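Local coordinates for protein hypoxanthine-guanine phosphoribosyltransferase (HGPRT) (Schistosoma mansoni, PDB 5IPF) that probably catalyses the reversible transfer of a phosphoribosyl group to hypoxanthine or guanine, yielding IMP or GMP in purine salvage, at residues A[78-83]-A[114-119]; A[159-164]-A[189-194]; A[182-187]-A[200-205]. One frame throughout, in Å; residues are numbered along the deposited sequence.

Interaction 1. Residues A[78-83]-A[114-119]; sequences YYEACN and RGIVLP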
ATOM      1  N   TYR A  78     -20.188  11.770  -7.683  1.00 43.80           N
ATOM      2  CA  TYR A  78     -20.802  12.321  -8.887  1.00 45.34           C
ATOM      3  C   TYR A  78     -21.700  11.286  -9.554  1.00 47.54           C
ATOM      4  O   TYR A  78     -22.889  11.531  -9.790  1.00 55.48           O
ATOM      5  CB  TYR A  78     -19.746  12.813  -9.877  1.00 47.75           C
ATOM      6  CG  TYR A  78     -20.364  13.210 -11.204  1.00 50.21           C
ATOM      7  CD1 TYR A  78     -20.945  14.459 -11.374  1.00 53.19           C
ATOM      8  CD2 TYR A  78     -20.395  12.324 -12.275  1.00 45.68           C
ATOM      9  CE1 TYR A  78     -21.528  14.822 -12.577  1.00 60.51           C
ATOM     10  CE2 TYR A  78     -20.977  12.676 -13.479  1.00 60.35           C
ATOM     11  CZ  TYR A  78     -21.541  13.926 -13.627  1.00 64.27           C
ATOM     12  OH  TYR A  78     -22.119  14.280 -14.827  1.00 52.03           O
ATOM     13  N   TYR A  79     -21.138  10.116  -9.873  1.00 44.93           N
ATOM     14  CA  TYR A  79     -21.918   9.084 -10.549  1.00 46.17           C
ATOM     15  C   TYR A  79     -23.014   8.494  -9.674  1.00 47.82           C
ATOM     16  O   TYR A  79     -23.856   7.752 -10.188  1.00 49.43           O
ATOM     17  CB  TYR A  79     -20.999   7.971 -11.051  1.00 44.42           C
ATOM     18  CG  TYR A  79     -20.242   8.337 -12.307  1.00 43.82           C
ATOM     19  CD1 TYR A  79     -20.817   8.167 -13.560  1.00 45.54           C
ATOM     20  CD2 TYR A  79     -18.958   8.859 -12.240  1.00 41.83           C
ATOM     21  CE1 TYR A  79     -20.132   8.504 -14.711  1.00 50.98           C
ATOM     22  CE2 TYR A  79     -18.265   9.198 -13.386  1.00 41.56           C
ATOM     23  CZ  TYR A  79     -18.854   9.017 -14.617  1.00 45.39           C
ATOM     24  OH  TYR A  79     -18.167   9.353 -15.761  1.00 43.40           O
ATOM     25  N   GLU A  80     -23.026   8.795  -8.374  1.00 54.63           N
ATOM     26  CA  GLU A  80     -24.122   8.384  -7.510  1.00 61.11           C
ATOM     27  C   GLU A  80     -25.163   9.477  -7.313  1.00 72.61           C
ATOM     28  O   GLU A  80     -26.327   9.161  -7.038  1.00 81.12           O
ATOM     29  CB  GLU A  80     -23.594   7.945  -6.139  1.00 64.04           C
ATOM     30  CG  GLU A  80     -24.616   7.183  -5.315  1.00 77.52           C
ATOM     31  CD  GLU A  80     -24.406   7.340  -3.827  1.00 83.20           C
ATOM     32  OE1 GLU A  80     -23.402   7.969  -3.431  1.00 85.11           O
ATOM     33  OE2 GLU A  80     -25.251   6.841  -3.053  1.00 86.80           O
ATOM     34  N   ALA A  81     -24.776  10.749  -7.453  1.00 61.39           N
ATOM     35  CA  ALA A  81     -25.748  11.830  -7.338  1.00 70.79           C
ATOM     36  C   ALA A  81     -26.783  11.782  -8.454  1.00 81.58           C
ATOM     37  O   ALA A  81     -27.936  12.184  -8.248  1.00 90.57           O
ATOM     38  CB  ALA A  81     -25.032  13.180  -7.336  1.00 54.76           C
ATOM     39  N   CYS A  82     -26.401  11.300  -9.635  1.00 75.36           N
ATOM     40  CA  CYS A  82     -27.312  11.182 -10.765  1.00 73.62           C
ATOM     41  C   CYS A  82     -27.748   9.744 -11.018  1.00 72.36           C
ATOM     42  O   CYS A  82     -28.387   9.472 -12.040  1.00 64.77           O
ATOM     43  CB  CYS A  82     -26.669  11.768 -12.024  1.00 72.14           C
ATOM     44  SG  CYS A  82     -25.013  11.142 -12.384  1.00 73.95           S
ATOM     45  N   ASN A  83     -27.413   8.824 -10.111  1.00 74.50           N
ATOM     46  CA  ASN A  83     -27.852   7.430 -10.179  1.00 76.52           C
ATOM     47  C   ASN A  83     -27.490   6.792 -11.518  1.00 72.56           C
ATOM     48  O   ASN A  83     -28.338   6.239 -12.222  1.00 64.38           O
ATOM     49  CB  ASN A  83     -29.353   7.317  -9.908  1.00 75.93           C
ATOM     50  CG  ASN A  83     -29.696   7.529  -8.452  1.00 87.25           C
ATOM     51  OD1 ASN A  83     -29.939   8.653  -8.014  1.00 98.09           O
ATOM     52  ND2 ASN A  83     -29.712   6.445  -7.687  1.00 86.93           N
ATOM     53  N   ARG A 114     -18.605   2.391   1.613  1.00 46.40           N
ATOM     54  CA  ARG A 114     -19.845   3.149   1.703  1.00 53.67           C
ATOM     55  C   ARG A 114     -21.098   2.316   1.493  1.00 48.41           C
ATOM     56  O   ARG A 114     -22.202   2.872   1.527  1.00 63.10           O
ATOM     57  CB  ARG A 114     -19.851   4.295   0.684  1.00 63.58           C
ATOM     58  CG  ARG A 114     -18.805   5.375   0.927  1.00 51.69           C
ATOM     59  CD  ARG A 114     -19.209   6.685   0.264  1.00 54.31           C
ATOM     60  NE  ARG A 114     -18.121   7.279  -0.505  1.00 52.11           N
ATOM     61  CZ  ARG A 114     -18.275   8.290  -1.356  1.00 61.02           C
ATOM     62  NH1 ARG A 114     -19.477   8.817  -1.550  1.00 58.74           N
ATOM     63  NH2 ARG A 114     -17.231   8.770  -2.018  1.00 62.36           N
ATOM     64  N   GLY A 115     -20.971   1.010   1.269  1.00 48.48           N
ATOM     65  CA  GLY A 115     -22.125   0.220   0.894  1.00 67.28           C
ATOM     66  C   GLY A 115     -22.760   0.583  -0.432  1.00 62.61           C
ATOM     67  O   GLY A 115     -23.818   0.041  -0.761  1.00 67.83           O
ATOM     68  N   ILE A 116     -22.152   1.478  -1.213  1.00 48.32           N
ATOM     69  CA  ILE A 116     -22.738   1.902  -2.484  1.00 54.46           C
ATOM     70  C   ILE A 116     -22.606   0.789  -3.518  1.00 48.31           C
ATOM     71  O   ILE A 116     -21.589   0.087  -3.574  1.00 46.83           O
ATOM     72  CB  ILE A 116     -22.068   3.203  -2.970  1.00 55.80           C
ATOM     73  CG1 ILE A 116     -22.384   4.343  -1.999  1.00 47.55           C
ATOM     74  CG2 ILE A 116     -22.475   3.554  -4.416  1.00 60.99           C
ATOM     75  CD1 ILE A 116     -21.610   5.609  -2.267  1.00 62.91           C
ATOM     76  N   VAL A 117     -23.635   0.619  -4.345  1.00 57.73           N
ATOM     77  CA  VAL A 117     -23.567  -0.276  -5.496  1.00 62.57           C
ATOM     78  C   VAL A 117     -23.401   0.596  -6.735  1.00 55.12           C
ATOM     79  O   VAL A 117     -24.344   1.258  -7.179  1.00 62.15           O
ATOM     80  CB  VAL A 117     -24.800  -1.187  -5.603  1.00 52.76           C
ATOM     81  CG1 VAL A 117     -24.619  -2.190  -6.749  1.00 53.04           C
ATOM     82  CG2 VAL A 117     -25.031  -1.926  -4.301  1.00 53.99           C
ATOM     83  N   LEU A 118     -22.190   0.606  -7.292  1.00 46.93           N
ATOM     84  CA  LEU A 118     -21.866   1.388  -8.484  1.00 49.00           C
ATOM     85  C   LEU A 118     -21.144   0.464  -9.454  1.00 62.11           C
ATOM     86  O   LEU A 118     -19.918   0.298  -9.378  1.00 66.81           O
ATOM     87  CB  LEU A 118     -21.014   2.607  -8.135  1.00 53.54           C
ATOM     88  CG  LEU A 118     -21.092   3.805  -9.084  1.00 58.73           C
ATOM     89  CD1 LEU A 118     -22.492   4.403  -9.076  1.00 56.37           C
ATOM     90  CD2 LEU A 118     -20.058   4.852  -8.704  1.00 65.74           C
ATOM     91  N   PRO A 119     -21.872  -0.164 -10.377  1.00 66.82           N
ATOM     92  CA  PRO A 119     -21.248  -1.147 -11.277  1.00 67.50           C
ATOM     93  C   PRO A 119     -20.336  -0.482 -12.298  1.00 57.90           C
ATOM     94  O   PRO A 119     -20.780   0.312 -13.135  1.00 59.17           O
ATOM     95  CB  PRO A 119     -22.444  -1.833 -11.942  1.00 71.37           C
ATOM     96  CG  PRO A 119     -23.554  -0.876 -11.817  1.00 74.99           C
ATOM     97  CD  PRO A 119     -23.331  -0.090 -10.562  1.00 70.95           C
TER

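Interaction 2. Residues A[159-164]-A[189-194]; sequences EDIIDT and LVKRTS. With IMP (inosinic acid), chain E.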
ATOM      1  N   GLU A 159      -7.188   8.945 -19.324  1.00 50.36           N
ATOM      2  CA  GLU A 159      -5.984   9.241 -20.082  1.00 61.07           C
ATOM      3  C   GLU A 159      -4.902   9.738 -19.131  1.00 60.97           C
ATOM      4  O   GLU A 159      -5.144   9.996 -17.949  1.00 55.89           O
ATOM      5  CB  GLU A 159      -6.256  10.278 -21.181  1.00 64.54           C
ATOM      6  CG  GLU A 159      -5.293  10.195 -22.362  1.00 67.82           C
ATOM      7  CD  GLU A 159      -5.239  11.477 -23.167  1.00 80.43           C
ATOM      8  OE1 GLU A 159      -6.235  12.228 -23.156  1.00 89.59           O
ATOM      9  OE2 GLU A 159      -4.195  11.738 -23.807  1.00 80.64           O
ATOM     10  N   ASP A 160      -3.694   9.886 -19.672  1.00 68.71           N
ATOM     11  CA  ASP A 160      -2.506  10.134 -18.868  1.00 52.21           C
ATOM     12  C   ASP A 160      -2.226  11.622 -18.655  1.00 37.42           C
ATOM     13  O   ASP A 160      -1.973  12.047 -17.523  1.00 32.45           O
ATOM     14  CB  ASP A 160      -1.306   9.444 -19.520  1.00 48.64           C
ATOM     15  CG  ASP A 160      -1.143   9.806 -20.986  1.00 62.91           C
ATOM     16  OD1 ASP A 160      -2.130  10.244 -21.612  1.00 69.53           O
ATOM     17  OD2 ASP A 160      -0.024   9.647 -21.518  1.00 64.52           O
ATOM     18  N   ILE A 161      -2.262  12.425 -19.719  1.00 35.34           N
ATOM     19  CA  ILE A 161      -1.928  13.842 -19.612  1.00 44.63           C
ATOM     20  C   ILE A 161      -2.537  14.580 -20.796  1.00 45.94           C
ATOM     21  O   ILE A 161      -2.619  14.043 -21.905  1.00 47.27           O
ATOM     22  CB  ILE A 161      -0.393  14.046 -19.528  1.00 43.95           C
ATOM     23  CG1 ILE A 161      -0.049  15.518 -19.293  1.00 34.82           C
ATOM     24  CG2 ILE A 161       0.292  13.523 -20.779  1.00 37.15           C
ATOM     25  CD1 ILE A 161       1.419  15.769 -19.038  1.00 45.55           C
ATOM     26  N   ILE A 162      -2.972  15.815 -20.553  1.00 46.72           N
ATOM     27  CA  ILE A 162      -3.529  16.693 -21.576  1.00 39.57           C
ATOM     28  C   ILE A 162      -2.547  17.832 -21.815  1.00 53.85           C
ATOM     29  O   ILE A 162      -2.070  18.459 -20.859  1.00 49.93           O
ATOM     30  CB  ILE A 162      -4.907  17.240 -21.161  1.00 46.20           C
ATOM     31  CG1 ILE A 162      -5.891  16.096 -20.913  1.00 44.55           C
ATOM     32  CG2 ILE A 162      -5.452  18.187 -22.221  1.00 48.15           C
ATOM     33  CD1 ILE A 162      -6.223  15.308 -22.149  1.00 41.70           C
ATOM     34  N   ASP A 163      -2.247  18.104 -23.085  1.00 55.93           N
ATOM     35  CA  ASP A 163      -1.354  19.202 -23.434  1.00 60.03           C
ATOM     36  C   ASP A 163      -2.047  20.167 -24.389  1.00 64.59           C
ATOM     37  O   ASP A 163      -2.554  21.211 -23.969  1.00 66.08           O
ATOM     38  CB  ASP A 163      -0.060  18.669 -24.053  1.00 57.36           C
ATOM     39  CG  ASP A 163       0.904  19.776 -24.444  1.00 62.47           C
ATOM     40  OD1 ASP A 163       0.795  20.892 -23.892  1.00 59.60           O
ATOM     41  OD2 ASP A 163       1.779  19.525 -25.300  1.00 64.51           O
ATOM     42  N   THR A 164      -2.071  19.825 -25.679  1.00 71.24           N
ATOM     43  CA  THR A 164      -2.753  20.669 -26.652  1.00 74.41           C
ATOM     44  C   THR A 164      -4.260  20.442 -26.628  1.00 73.82           C
ATOM     45  O   THR A 164      -5.034  21.400 -26.726  1.00 72.04           O
ATOM     46  CB  THR A 164      -2.203  20.412 -28.055  1.00 77.23           C
ATOM     47  OG1 THR A 164      -2.598  19.106 -28.495  1.00 70.09           O
ATOM     48  CG2 THR A 164      -0.683  20.501 -28.053  1.00 79.48           C
ATOM     49  N   LEU A 189      -2.785  14.336 -15.301  1.00 31.17           N
ATOM     50  CA  LEU A 189      -2.033  15.576 -15.395  1.00 44.10           C
ATOM     51  C   LEU A 189      -2.620  16.474 -16.476  1.00 43.93           C
ATOM     52  O   LEU A 189      -3.218  16.001 -17.447  1.00 44.00           O
ATOM     53  CB  LEU A 189      -0.553  15.312 -15.700  1.00 41.00           C
ATOM     54  CG  LEU A 189       0.214  14.405 -14.739  1.00 33.97           C
ATOM     55  CD1 LEU A 189       1.686  14.375 -15.113  1.00 50.92           C
ATOM     56  CD2 LEU A 189       0.028  14.863 -13.303  1.00 39.57           C
ATOM     57  N   VAL A 190      -2.438  17.780 -16.293  1.00 49.49           N
ATOM     58  CA  VAL A 190      -2.832  18.787 -17.272  1.00 48.22           C
ATOM     59  C   VAL A 190      -1.706  19.805 -17.376  1.00 39.59           C
ATOM     60  O   VAL A 190      -1.243  20.329 -16.358  1.00 42.97           O
ATOM     61  CB  VAL A 190      -4.157  19.479 -16.893  1.00 45.39           C
ATOM     62  CG1 VAL A 190      -4.276  20.823 -17.592  1.00 45.66           C
ATOM     63  CG2 VAL A 190      -5.336  18.592 -17.254  1.00 38.67           C
ATOM     64  N   LYS A 191      -1.260  20.074 -18.599  1.00 45.58           N
ATOM     65  CA  LYS A 191      -0.177  21.023 -18.818  1.00 44.83           C
ATOM     66  C   LYS A 191      -0.714  22.447 -18.853  1.00 38.48           C
ATOM     67  O   LYS A 191      -1.730  22.725 -19.497  1.00 49.63           O
ATOM     68  CB  LYS A 191       0.556  20.709 -20.123  1.00 41.83           C
ATOM     69  CG  LYS A 191       1.785  19.837 -19.952  1.00 40.02           C
ATOM     70  CD  LYS A 191       2.485  19.629 -21.282  1.00 43.47           C
ATOM     71  CE  LYS A 191       3.806  18.900 -21.111  1.00 44.59           C
ATOM     72  NZ  LYS A 191       4.476  18.649 -22.418  1.00 64.88           N
ATOM     73  N   ARG A 192      -0.025  23.347 -18.158  1.00 38.04           N
ATOM     74  CA  ARG A 192      -0.358  24.765 -18.193  1.00 57.28           C
ATOM     75  C   ARG A 192       0.194  25.373 -19.478  1.00 57.06           C
ATOM     76  O   ARG A 192       1.413  25.427 -19.674  1.00 42.60           O
ATOM     77  CB  ARG A 192       0.211  25.472 -16.968  1.00 51.67           C
ATOM     78  CG  ARG A 192      -0.651  26.595 -16.421  1.00 46.86           C
ATOM     79  CD  ARG A 192      -0.033  27.127 -15.147  1.00 58.01           C
ATOM     80  NE  ARG A 192       0.555  26.037 -14.374  1.00 61.72           N
ATOM     81  CZ  ARG A 192       1.437  26.203 -13.396  1.00 66.79           C
ATOM     82  NH1 ARG A 192       1.845  27.419 -13.062  1.00 82.28           N
ATOM     83  NH2 ARG A 192       1.916  25.148 -12.758  1.00 68.40           N
ATOM     84  N   THR A 193      -0.701  25.822 -20.351  1.00 58.31           N
ATOM     85  CA  THR A 193      -0.340  26.351 -21.656  1.00 47.01           C
ATOM     86  C   THR A 193      -0.569  27.857 -21.680  1.00 51.00           C
ATOM     87  O   THR A 193      -1.418  28.383 -20.955  1.00 63.54           O
ATOM     88  CB  THR A 193      -1.156  25.659 -22.758  1.00 48.33           C
ATOM     89  OG1 THR A 193      -0.943  24.246 -22.686  1.00 46.49           O
ATOM     90  CG2 THR A 193      -0.754  26.141 -24.145  1.00 95.13           C
ATOM     91  N   SER A 194       0.222  28.552 -22.493  1.00 58.77           N
ATOM     92  CA  SER A 194       0.023  29.977 -22.728  1.00 66.39           C
ATOM     93  C   SER A 194      -0.334  30.210 -24.198  1.00 68.04           C
ATOM     94  O   SER A 194       0.507  30.023 -25.077  1.00 71.65           O
ATOM     95  CB  SER A 194       1.273  30.769 -22.344  1.00 66.22           C
ATOM     96  OG  SER A 194       0.931  32.032 -21.802  1.00 56.24           O
TER
HETATM   97  P   IMP E1300      -2.474  16.475 -26.660  1.00 71.06           P
HETATM   98  O1P IMP E1300      -3.509  16.766 -25.599  1.00 77.94           O
HETATM   99  O2P IMP E1300      -1.256  17.363 -26.741  1.00 67.71           O
HETATM  100  O3P IMP E1300      -3.169  16.532 -27.999  1.00 90.48           O
HETATM  101  O5' IMP E1300      -1.935  14.993 -26.421  1.00 79.15           O
HETATM  102  C5' IMP E1300      -0.535  14.728 -26.416  1.00 76.54           C
HETATM  103  C4' IMP E1300      -0.217  13.252 -26.465  1.00 68.65           C
HETATM  104  O4' IMP E1300       1.156  13.059 -26.064  1.00 64.09           O
HETATM  105  C3' IMP E1300      -1.035  12.354 -25.553  1.00 75.32           C
HETATM  106  O3' IMP E1300      -1.049  11.027 -26.081  1.00 82.05           O
HETATM  107  C2' IMP E1300      -0.236  12.375 -24.250  1.00 75.28           C
HETATM  108  O2' IMP E1300      -0.353  11.199 -23.478  1.00 79.89           O
HETATM  109  C1' IMP E1300       1.212  12.595 -24.724  1.00 65.79           C
HETATM  110  N9  IMP E1300       1.931  13.601 -23.934  1.00 55.39           N
HETATM  111  C8  IMP E1300       1.664  14.946 -23.928  1.00 53.75           C
HETATM  112  N7  IMP E1300       2.523  15.558 -23.087  1.00 52.74           N
HETATM  113  C5  IMP E1300       3.341  14.626 -22.554  1.00 58.66           C
HETATM  114  C6  IMP E1300       4.388  14.719 -21.645  1.00 56.07           C
HETATM  115  O6  IMP E1300       4.745  15.818 -21.223  1.00 51.70           O
HETATM  116  N1  IMP E1300       5.064  13.575 -21.270  1.00 52.90           N
HETATM  117  C2  IMP E1300       4.696  12.355 -21.798  1.00 53.19           C
HETATM  118  N3  IMP E1300       3.654  12.271 -22.701  1.00 53.55           N
HETATM  119  C4  IMP E1300       2.983  13.389 -23.076  1.00 55.45           C

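Interaction 3. Residues A[182-187]-A[200-205]; sequences SVKVAS and RPDFVG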
ATOM      1  N   SER A 182     -23.401   9.470 -21.565  1.00 86.45           N
ATOM      2  CA  SER A 182     -22.510  10.510 -21.073  1.00 80.75           C
ATOM      3  C   SER A 182     -21.074  10.111 -21.376  1.00 76.55           C
ATOM      4  O   SER A 182     -20.727   8.929 -21.310  1.00 71.34           O
ATOM      5  CB  SER A 182     -22.692  10.736 -19.566  1.00 71.73           C
ATOM      6  N   VAL A 183     -20.251  11.100 -21.716  1.00 60.94           N
ATOM      7  CA  VAL A 183     -18.826  10.903 -21.966  1.00 58.39           C
ATOM      8  C   VAL A 183     -18.070  11.934 -21.141  1.00 55.00           C
ATOM      9  O   VAL A 183     -18.145  13.136 -21.423  1.00 55.94           O
ATOM     10  CB  VAL A 183     -18.468  11.028 -23.455  1.00 61.22           C
ATOM     11  CG1 VAL A 183     -16.960  10.974 -23.643  1.00 58.66           C
ATOM     12  CG2 VAL A 183     -19.147   9.933 -24.259  1.00 71.58           C
ATOM     13  N   LYS A 184     -17.355  11.472 -20.118  1.00 53.07           N
ATOM     14  CA  LYS A 184     -16.525  12.323 -19.281  1.00 51.09           C
ATOM     15  C   LYS A 184     -15.086  11.822 -19.319  1.00 50.74           C
ATOM     16  O   LYS A 184     -14.811  10.693 -19.731  1.00 55.83           O
ATOM     17  CB  LYS A 184     -17.040  12.367 -17.835  1.00 59.56           C
ATOM     18  CG  LYS A 184     -17.942  13.559 -17.530  1.00 73.22           C
ATOM     19  CD  LYS A 184     -19.228  13.522 -18.342  1.00 78.38           C
ATOM     20  CE  LYS A 184     -20.114  14.718 -18.032  1.00 82.46           C
ATOM     21  NZ  LYS A 184     -21.369  14.699 -18.836  1.00 82.21           N
ATOM     22  N   VAL A 185     -14.162  12.681 -18.891  1.00 48.80           N
ATOM     23  CA  VAL A 185     -12.732  12.415 -18.996  1.00 47.69           C
ATOM     24  C   VAL A 185     -12.079  12.623 -17.638  1.00 52.98           C
ATOM     25  O   VAL A 185     -12.342  13.624 -16.963  1.00 61.57           O
ATOM     26  CB  VAL A 185     -12.057  13.316 -20.047  1.00 50.21           C
ATOM     27  CG1 VAL A 185     -10.543  13.180 -19.959  1.00 49.42           C
ATOM     28  CG2 VAL A 185     -12.554  12.974 -21.441  1.00 51.64           C
ATOM     29  N   ALA A 186     -11.218  11.686 -17.249  1.00 45.95           N
ATOM     30  CA  ALA A 186     -10.380  11.818 -16.061  1.00 43.86           C
ATOM     31  C   ALA A 186      -8.925  11.798 -16.514  1.00 40.70           C
ATOM     32  O   ALA A 186      -8.441  10.776 -17.012  1.00 34.09           O
ATOM     33  CB  ALA A 186     -10.663  10.703 -15.056  1.00 48.97           C
ATOM     34  N   SER A 187      -8.236  12.924 -16.350  1.00 35.37           N
ATOM     35  CA  SER A 187      -6.842  13.067 -16.745  1.00 32.52           C
ATOM     36  C   SER A 187      -5.993  13.280 -15.503  1.00 36.54           C
ATOM     37  O   SER A 187      -6.295  14.153 -14.682  1.00 29.90           O
ATOM     38  CB  SER A 187      -6.652  14.235 -17.718  1.00 50.27           C
ATOM     39  OG  SER A 187      -5.285  14.405 -18.052  1.00 51.07           O
ATOM     40  N   ARG A 200     -10.645  21.784 -20.481  1.00 52.34           N
ATOM     41  CA  ARG A 200     -10.182  21.206 -19.233  1.00 57.64           C
ATOM     42  C   ARG A 200     -11.042  19.983 -18.936  1.00 60.10           C
ATOM     43  O   ARG A 200     -12.280  20.067 -19.008  1.00 65.23           O
ATOM     44  CB  ARG A 200     -10.260  22.216 -18.080  1.00 56.83           C
ATOM     45  N   PRO A 201     -10.440  18.838 -18.616  1.00 62.57           N
ATOM     46  CA  PRO A 201     -11.234  17.637 -18.330  1.00 63.41           C
ATOM     47  C   PRO A 201     -12.086  17.805 -17.079  1.00 51.15           C
ATOM     48  O   PRO A 201     -11.946  18.754 -16.304  1.00 49.27           O
ATOM     49  CB  PRO A 201     -10.174  16.543 -18.143  1.00 63.04           C
ATOM     50  CG  PRO A 201      -8.952  17.071 -18.834  1.00 63.40           C
ATOM     51  CD  PRO A 201      -8.995  18.556 -18.641  1.00 65.82           C
ATOM     52  N   ASP A 202     -12.991  16.843 -16.887  1.00 46.88           N
ATOM     53  CA  ASP A 202     -13.928  16.913 -15.771  1.00 57.05           C
ATOM     54  C   ASP A 202     -13.250  16.594 -14.445  1.00 52.21           C
ATOM     55  O   ASP A 202     -13.554  17.219 -13.423  1.00 51.22           O
ATOM     56  CB  ASP A 202     -15.102  15.964 -16.011  1.00 48.58           C
ATOM     57  CG  ASP A 202     -15.740  16.166 -17.368  1.00 52.06           C
ATOM     58  OD1 ASP A 202     -16.654  17.010 -17.482  1.00 61.50           O
ATOM     59  OD2 ASP A 202     -15.326  15.476 -18.324  1.00 53.18           O
ATOM     60  N   PHE A 203     -12.335  15.627 -14.441  1.00 35.57           N
ATOM     61  CA  PHE A 203     -11.590  15.247 -13.249  1.00 40.08           C
ATOM     62  C   PHE A 203     -10.104  15.345 -13.557  1.00 41.21           C
ATOM     63  O   PHE A 203      -9.601  14.641 -14.439  1.00 34.43           O
ATOM     64  CB  PHE A 203     -11.958  13.833 -12.794  1.00 32.83           C
ATOM     65  CG  PHE A 203     -13.426  13.644 -12.539  1.00 34.40           C
ATOM     66  CD1 PHE A 203     -14.015  14.153 -11.393  1.00 34.45           C
ATOM     67  CD2 PHE A 203     -14.217  12.961 -13.447  1.00 36.19           C
ATOM     68  CE1 PHE A 203     -15.369  13.984 -11.159  1.00 46.87           C
ATOM     69  CE2 PHE A 203     -15.571  12.789 -13.218  1.00 37.97           C
ATOM     70  CZ  PHE A 203     -16.146  13.301 -12.073  1.00 37.96           C
ATOM     71  N   VAL A 204      -9.408  16.219 -12.834  1.00 31.12           N
ATOM     72  CA  VAL A 204      -7.982  16.445 -13.025  1.00 32.49           C
ATOM     73  C   VAL A 204      -7.261  16.149 -11.718  1.00 37.35           C
ATOM     74  O   VAL A 204      -7.727  16.533 -10.639  1.00 40.68           O
ATOM     75  CB  VAL A 204      -7.688  17.887 -13.490  1.00 33.99           C
ATOM     76  CG1 VAL A 204      -6.203  18.066 -13.760  1.00 30.57           C
ATOM     77  CG2 VAL A 204      -8.503  18.226 -14.729  1.00 46.41           C
ATOM     78  N   GLY A 205      -6.128  15.461 -11.818  1.00 31.38           N
ATOM     79  CA  GLY A 205      -5.300  15.207 -10.657  1.00 30.52           C
ATOM     80  C   GLY A 205      -4.408  16.385 -10.329  1.00 35.50           C
ATOM     81  O   GLY A 205      -4.543  17.002  -9.268  1.00 35.12           O
TER

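Interaction 1. Residues A[78-83]-A[114-119]
Glu80 and Ile116 approach from opposite directions, the carboxylate of one coming to rest against the delta-methyl of the other. Glu80 OE1 lies 3.2 Å from Ile116 CD1, and Glu80 CD is 3.6 Å from that same methyl; at this resolution the shorter value carries no weight. The carboxylate of Glu80 thus lies against hydrocarbon, and no hydrogen bond joins the two segments. Its reach follows from an extended chain, with CG opposite the backbone N (chi1 -165°). To one side of that methyl, Arg114 NH1 stands 4.4 Å from Glu80 OE1. That oxygen is far from the plane of the guanidinium, so none of the arginine N-H bonds is aimed there, and only the attraction of opposite charges remains.

A second, apolar point of contact is made by Leu118. Its two methyls divide the work: CD2 meets Tyr79 CB at 4.0 Å, while CD1 sits 3.8 Å from the carbonyl Tyr79 O. Of the tyrosine side chain, CB alone meets Leu118; with CG beside the backbone N (chi1 -77°) the ring is carried off. From the preceding position on the same helix, Tyr78 CD2 lies 3.7 Å above one face of the Tyr79 ring, offset toward its rim.

The helix ends here. Cys82 is the first residue to leave helical geometry, and Asn83, with positive phi and a weak bond from its N to Glu80 O (3.3 Å), is the C-prime residue of a Schellman motif. Arg114 packs along Met73, Val76 and Asp77, and its NH2 makes a weak hydrogen bond to Thr110. The contact thus joins the C-terminal end of helix 61-81 to the loop between helix 97-112 and strand 120-125, where Pro119 is hydrogen-bonded through its backbone to Ile87 of strand 87-92.

Interaction 2. Residues A[159-164]-A[189-194]
The segment 159-164 belongs to the PRPP-binding motif characteristic of this family, with its acidic pair Glu159-Asp160 and following loop; its short strand 161-162 pairs in parallel with 189-191. Lys191 N donates to Ile162 O at 2.9 Å (N-H...O 165°), Ile162 N to Leu189 O at 3.1 Å, and Leu189 N to Asp160 O. Side chains alternate across this ladder: Ile161 CG1 packs on Leu189 CB at 3.6 Å on one face, and Ile162 on Val190 on the other.

Ile161 CG2 meets the purine at IMP C4, 3.5 Å away, and the ribose O2' bonds the Asp160 carboxylate, 2.7 Å from OD1. The phosphate is held by backbone amides, Asp163 N to O1P and Thr164 N to O2P; Thr164 OG1 adds a weak bond, and Gly165 N and Thr167 OG1 also bond IMP. Lys191 runs its CD past Asp163 OD1 at 3.4 Å and ends in a weak hydrogen bond from NZ to IMP O6.

The strands and flanking turns thus contact base, ribose and phosphate together. A lysine donor to O6, though weak, is consistent with preference for 6-oxopurines, and the amide N-H groups would stabilise the phosphate charge through directed bonds (167° and 164°).

Interaction 3. Residues A[182-187]-A[200-205]
Asp202 turns its carboxylate across the side chain of Lys184, the two crossing at about a right angle, with Asp202 CG 3.4 Å from Lys184 CG. The outer, anti side of OD2 receives Val185 N at 3.1 Å, the donor 20° out of the carboxylate plane. The Phe203 ring is approached obliquely by Val185 O, 4.0 Å from CD2, and elsewhere rests among Met71, Ile75 and Leu156. On the other side of the sheet, the Pro201 ring sets its CB 3.8 Å from Val185 CG1 and its CG against Ser187 CB.

These groups flank a parallel pairing in the core sheet of the phosphoribosyltransferase fold, Ala186 opposite Phe203 and Ser187 opposite Val204. Phe203 N donates in the carbonyl plane to Val185 O, which also takes a weak bond from Asp202 N. Ser187 N then meets Phe203 O at 2.9 Å, nearly along the C=O axis, and Gly205 N reaches Ser187 O at 3.2 Å. The aspartate carboxylate thus continues the ladder by one rung where the second strand has not yet begun. A chi1 of 177° directs Ser187 OG to the carbonyl of Leu189, which it hydrogen-bonds, and Arg67 donates to the carbonyls of Val204 and Gly205.

In the fold
Along the chain, interaction 1 comes first, closing the loop that runs from the end of helix 61-81 through strand 87-92 and helix 97-112. It is complete before the others open. Interactions 2 and 3 cross: 182-187 falls between the segments of interaction 2, and 189-194 between those of interaction 3. Their strands share one parallel sheet, and 203-208 pairs with both 182-187 and 189-191. Glu159 N lies 3.2 Å from Ala186 O, a probable hydrogen bond, and Val190 packs on Val204. Interaction 1, about 29 Å from interaction 2 between centres, reaches the sheet through Tyr78 and Tyr79, which pack on Lys184 of interaction 3.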